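Local coordinates for protein 2-oxoadipate dioxygenase/decarboxylase (PDB 6W1G) that catalyses the iron(II)-dependent decarboxylation and hydroxylation of 2-oxoadipate to D-2-hydroxyglutarate, a step of D-lysine catabolism, at residues R265-K270 with G293-R298. Residues are numbered along the deposited sequence; the frame is centred on the assembly and turned at random.
Sequences RQTSFK and GEIEQR. With NI (nickel (II) ion), chain B.
This antiparallel strand pair carries the glutamate of the metal site. Arg265, Thr267 and Phe269 form hydrogen-bonded pairs with Gln297, Ile295 and Gly293, two bonds to each pair. In the last pair, Gly293 N donates to Phe269 O at 2.8 Å. With CG of Phe269 set between its backbone N and carbonyl carbon (chi1 58°), the ring folds across to the partner strand. Its face lies over Gly293, whose CA is 3.9 Å from the ring centroid in a CH-pi contact. Phe269 CE1 also reaches Glu294 N at 3.5 Å. The ring touches Leu34 of helix 29-48 as well. A serine in place of this ring would probably leave a gap over Gly293 and beside Leu34. On the same face, the methyls Thr267 CG2 and Ile295 CG2 meet at 3.7 Å. Farther along, a water links Arg265 NH1 to Gln297 OE1; Asp235 forms a salt bridge with the same NH1, and Ile234 N donates to the same OE1.

The other face looks to the metal. Glu294 is extended, with CG anti to its backbone N (chi1 -178°). Its OE1 binds nickel at 2.1 Å and is hydrogen-bonded to Thr228 OG1. OE2 accepts a hydrogen bond from a nickel-bound water. The Gln266 amide lies near OE2, its plane 29° from the carboxylate, but its NE2 bonds to Glu253. Glu296 is second shell: its OE2 is hydrogen-bonded to ND1 of the metal ligand His70 and forms a salt bridge with Arg298 NE. His70, His226 and Glu294 bind nickel here and form the two-histidine, one-carboxylate site that holds Fe(2+) in the working dioxygenase.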
loop_
_atom_site.group_PDB
_atom_site.type_symbol
_atom_site.label_atom_id
_atom_site.label_comp_id
_atom_site.label_asym_id
_atom_site.label_seq_id
_atom_site.Cartn_x
_atom_site.Cartn_y
_atom_site.Cartn_z
ATOM N N ARG A 265 0.324 6.819 7.867
ATOM C CA ARG A 265 -0.797 7.688 8.153
ATOM C C ARG A 265 -1.514 7.960 6.847
ATOM O O ARG A 265 -0.877 8.032 5.789
ATOM C CB ARG A 265 -0.337 8.998 8.733
ATOM C CG ARG A 265 0.482 8.850 10.003
ATOM C CD ARG A 265 0.856 10.196 10.630
ATOM N NE ARG A 265 -0.299 10.740 11.333
ATOM C CZ ARG A 265 -0.531 12.026 11.566
ATOM N NH1 ARG A 265 0.310 12.946 11.142
ATOM N NH2 ARG A 265 -1.626 12.380 12.245
ATOM N N GLN A 266 -2.848 8.056 6.890
ATOM C CA GLN A 266 -3.610 8.251 5.662
ATOM C C GLN A 266 -4.895 9.042 5.920
ATOM O O GLN A 266 -5.459 9.012 7.025
ATOM C CB GLN A 266 -4.000 6.931 5.007
ATOM C CG GLN A 266 -4.901 6.076 5.862
ATOM C CD GLN A 266 -5.178 4.654 5.338
ATOM O OE1 GLN A 266 -4.313 3.968 4.746
ATOM N NE2 GLN A 266 -6.395 4.197 5.593
ATOM N N THR A 267 -5.343 9.755 4.893
ATOM C CA THR A 267 -6.676 10.361 4.945
ATOM C C THR A 267 -7.214 10.386 3.519
ATOM O O THR A 267 -6.519 10.045 2.558
ATOM C CB THR A 267 -6.720 11.728 5.666
ATOM O OG1 THR A 267 -8.083 12.096 5.857
ATOM C CG2 THR A 267 -5.993 12.778 4.920
ATOM N N SER A 268 -8.475 10.757 3.397
ATOM C CA SER A 268 -9.235 10.623 2.163
ATOM C C SER A 268 -9.969 11.917 1.843
ATOM O O SER A 268 -10.108 12.820 2.685
ATOM C CB SER A 268 -10.253 9.449 2.254
ATOM O OG SER A 268 -11.203 9.750 3.270
ATOM N N PHE A 269 -10.416 11.988 0.592
ATOM C CA PHE A 269 -11.164 13.158 0.123
ATOM C C PHE A 269 -12.042 12.730 -1.036
ATOM O O PHE A 269 -11.786 11.726 -1.708
ATOM C CB PHE A 269 -10.197 14.260 -0.310
ATOM C CG PHE A 269 -9.233 13.885 -1.397
ATOM C CD1 PHE A 269 -8.010 13.286 -1.105
ATOM C CD2 PHE A 269 -9.538 14.137 -2.727
ATOM C CE1 PHE A 269 -7.147 12.943 -2.115
ATOM C CE2 PHE A 269 -8.678 13.804 -3.725
ATOM C CZ PHE A 269 -7.470 13.214 -3.419
ATOM N N LYS A 270 -13.021 13.537 -1.335
ATOM C CA LYS A 270 -13.856 13.301 -2.494
ATOM C C LYS A 270 -13.130 13.841 -3.714
ATOM O O LYS A 270 -12.762 15.012 -3.764
ATOM C CB LYS A 270 -15.209 13.991 -2.343
ATOM C CG LYS A 270 -16.170 13.652 -3.498
ATOM C CD LYS A 270 -17.584 14.168 -3.290
ATOM C CE LYS A 270 -18.513 13.881 -4.474
ATOM N NZ LYS A 270 -19.851 14.432 -4.205
ATOM N N GLY A 293 -10.402 9.899 -3.297
ATOM C CA GLY A 293 -8.959 9.844 -3.316
ATOM C C GLY A 293 -8.409 9.655 -1.916
ATOM O O GLY A 293 -9.104 9.640 -0.901
ATOM N N GLU A 294 -7.091 9.432 -1.891
ATOM C CA GLU A 294 -6.366 9.154 -0.656
ATOM C C GLU A 294 -4.963 9.716 -0.748
ATOM O O GLU A 294 -4.375 9.854 -1.843
ATOM C CB GLU A 294 -6.334 7.639 -0.435
ATOM C CG GLU A 294 -5.652 7.161 0.829
ATOM C CD GLU A 294 -5.789 5.666 0.951
ATOM O OE1 GLU A 294 -5.040 4.918 0.292
ATOM O OE2 GLU A 294 -6.687 5.210 1.690
ATOM N N ILE A 295 -4.401 10.018 0.414
ATOM C CA ILE A 295 -3.011 10.438 0.558
ATOM C C ILE A 295 -2.433 9.675 1.739
ATOM O O ILE A 295 -3.117 9.448 2.733
ATOM C CB ILE A 295 -2.932 11.986 0.764
ATOM C CG1 ILE A 295 -1.523 12.488 0.875
ATOM C CG2 ILE A 295 -3.745 12.455 1.971
ATOM C CD1 ILE A 295 -0.680 12.267 -0.332
ATOM N N GLU A 296 -1.140 9.317 1.653
ATOM C CA GLU A 296 -0.485 8.579 2.740
ATOM C C GLU A 296 0.935 9.061 2.949
ATOM O O GLU A 296 1.589 9.580 2.038
ATOM C CB GLU A 296 -0.479 7.074 2.497
ATOM C CG GLU A 296 0.493 6.541 1.456
ATOM C CD GLU A 296 0.281 5.029 1.097
ATOM O OE1 GLU A 296 -0.444 4.365 1.822
ATOM O OE2 GLU A 296 0.812 4.534 0.105
ATOM N N GLN A 297 1.397 8.851 4.179
ATOM C CA GLN A 297 2.761 9.064 4.595
ATOM C C GLN A 297 3.239 7.726 5.188
ATOM O O GLN A 297 2.548 7.165 6.041
ATOM C CB GLN A 297 2.848 10.167 5.666
ATOM C CG GLN A 297 4.278 10.461 6.110
ATOM C CD GLN A 297 4.366 11.410 7.251
ATOM O OE1 GLN A 297 3.498 12.273 7.475
ATOM N NE2 GLN A 297 5.444 11.303 7.987
ATOM N N ARG A 298 4.390 7.218 4.762
ATOM C CA ARG A 298 4.861 5.898 5.176
ATOM C C ARG A 298 6.051 6.028 6.102
ATOM O O ARG A 298 7.018 6.693 5.753
ATOM C CB ARG A 298 5.195 4.999 3.972
ATOM C CG ARG A 298 3.957 4.560 3.267
ATOM C CD ARG A 298 4.252 3.669 2.041
ATOM N NE ARG A 298 2.999 3.118 1.552
ATOM C CZ ARG A 298 2.411 2.048 2.062
ATOM N NH1 ARG A 298 3.035 1.277 2.959
ATOM N NH2 ARG A 298 1.181 1.728 1.671
HETATM NI NI NI B . -5.386 2.901 -0.013
HETATM O O HOH W 1 2.951 13.067 10.027
HETATM O O HOH W 2 -7.007 2.731 1.583
HETATM O O HOH W 3 -5.883 0.807 -0.096
HETATM O O HOH W 4 -4.496 2.212 1.689
#